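Local coordinates for protein transmembrane oligosaccharyl transferase (Archaeoglobus fulgidus, PDB 3WAJ) that is a membrane-embedded archaeal oligosaccharyl transferase of the STT3/AglB family, with a helical transmembrane part and soluble C-terminal domains, at residues L22-V25 and K26-L30. Residues are numbered along the deposited sequence; the frame is centred on the assembly and turned at random.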
loop_
_atom_site.group_PDB
_atom_site.type_symbol
_atom_site.label_atom_id
_atom_site.label_comp_id
_atom_site.label_asym_id
_atom_site.label_seq_id
_atom_site.Cartn_x
_atom_site.Cartn_y
_atom_site.Cartn_z
ATOM N N LEU A 22 15.686 23.722 5.999
ATOM C CA LEU A 22 16.339 23.666 4.688
ATOM C C LEU A 22 16.885 22.264 4.414
ATOM O O LEU A 22 16.802 21.770 3.292
ATOM C CB LEU A 22 17.457 24.709 4.594
ATOM C CG LEU A 22 17.036 26.181 4.629
ATOM C CD1 LEU A 22 18.253 27.082 4.700
ATOM C CD2 LEU A 22 16.170 26.550 3.431
ATOM N N ILE A 23 17.440 21.636 5.447
ATOM C CA ILE A 23 17.891 20.253 5.369
ATOM C C ILE A 23 16.705 19.344 5.048
ATOM O O ILE A 23 16.843 18.322 4.362
ATOM C CB ILE A 23 18.540 19.822 6.707
ATOM C CG1 ILE A 23 19.573 20.871 7.145
ATOM C CG2 ILE A 23 19.158 18.419 6.603
ATOM C CD1 ILE A 23 20.152 20.645 8.514
ATOM N N SER A 24 15.533 19.731 5.542
ATOM C CA SER A 24 14.323 18.948 5.340
ATOM C C SER A 24 13.805 19.122 3.907
ATOM O O SER A 24 13.328 18.165 3.292
ATOM C CB SER A 24 13.260 19.342 6.369
ATOM O OG SER A 24 12.228 18.381 6.433
ATOM N N VAL A 25 13.909 20.337 3.374
ATOM C CA VAL A 25 13.538 20.571 1.985
ATOM C C VAL A 25 14.499 19.821 1.081
ATOM O O VAL A 25 14.084 19.194 0.106
ATOM C CB VAL A 25 13.539 22.064 1.614
ATOM C CG1 VAL A 25 13.254 22.247 0.119
ATOM C CG2 VAL A 25 12.507 22.813 2.424
ATOM N N LYS A 26 15.782 19.893 1.413
ATOM C CA LYS A 26 16.821 19.221 0.636
ATOM C C LYS A 26 16.522 17.731 0.581
ATOM O O LYS A 26 16.555 17.119 -0.484
ATOM C CB LYS A 26 18.212 19.480 1.247
ATOM C CG LYS A 26 19.387 18.843 0.492
ATOM C CD LYS A 26 19.791 17.492 1.096
ATOM C CE LYS A 26 21.072 16.935 0.482
ATOM N NZ LYS A 26 21.005 16.712 -0.974
ATOM N N LEU A 27 16.200 17.170 1.741
ATOM C CA LEU A 27 15.874 15.751 1.866
ATOM C C LEU A 27 14.546 15.381 1.196
ATOM O O LEU A 27 14.452 14.365 0.517
ATOM C CB LEU A 27 15.865 15.335 3.345
ATOM C CG LEU A 27 17.024 14.468 3.846
ATOM C CD1 LEU A 27 18.310 14.826 3.144
ATOM C CD2 LEU A 27 17.187 14.589 5.356
ATOM N N ARG A 28 13.515 16.198 1.354
ATOM C CA ARG A 28 12.188 15.768 0.897
ATOM C C ARG A 28 11.734 16.246 -0.480
ATOM O O ARG A 28 10.919 15.591 -1.125
ATOM C CB ARG A 28 11.138 16.068 1.966
ATOM C CG ARG A 28 11.289 15.183 3.176
ATOM C CD ARG A 28 10.976 15.919 4.464
ATOM N NE ARG A 28 11.532 15.208 5.612
ATOM C CZ ARG A 28 10.790 14.643 6.547
ATOM N NH1 ARG A 28 9.481 14.743 6.468
ATOM N NH2 ARG A 28 11.348 13.998 7.559
ATOM N N ILE A 29 12.264 17.378 -0.927
ATOM C CA ILE A 29 11.876 17.948 -2.214
ATOM C C ILE A 29 12.985 17.798 -3.255
ATOM O O ILE A 29 12.723 17.478 -4.415
ATOM C CB ILE A 29 11.474 19.429 -2.057
ATOM C CG1 ILE A 29 10.321 19.546 -1.056
ATOM C CG2 ILE A 29 11.125 20.062 -3.400
ATOM C CD1 ILE A 29 9.539 20.833 -1.151
ATOM N N LEU A 30 14.227 18.006 -2.827
ATOM C CA LEU A 30 15.378 18.057 -3.742
ATOM C C LEU A 30 15.984 16.695 -4.073
ATOM O O LEU A 30 16.213 16.375 -5.239
ATOM C CB LEU A 30 16.467 18.973 -3.178
ATOM C CG LEU A 30 16.552 20.423 -3.647
ATOM C CD1 LEU A 30 15.189 21.037 -3.937
ATOM C CD2 LEU A 30 17.305 21.242 -2.609
#
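With CG1 of Val25 trans to the backbone N (chi1 175°), this methyl lies beside the residue's own carbonyl and reaches Ile29 one turn on, with Ile29 CB 4.0 Å from Val25 CG1. The two beta-branched side chains cross at a slant, a compact apolar pair suited to the side of the helix that meets helix 102-118. Ser24 is turned likewise (chi1 -164°), and its OG meets the bent chain of Arg28: CD and NE each lie 3.4 Å from Ser24 OG, but the N-H is poorly aimed and the approach oblique, so this is a polar touch and no hydrogen bond. A small serine suits this buried spot, since the long arginine can fold past it. The backbone carries the firmer links. Val25 O accepts twice, from Ile29 N at 2.8 Å and from Leu30 N at 3.2 Å, the latter in the carbonyl plane, as the last turn widens to a pi-type turn. The flexible Lys26 chain, bent at chi2 and chi4, carries NZ to a hydrogen bond with Asn31 OD1. Within helix 19-30 the faces are shared out: Val25 and Ile29 pack on helix 102-118, Arg28 reaches helix 150-153, and Ile23, Lys26 and Leu27 rest against Tyr486 of helix 474-491.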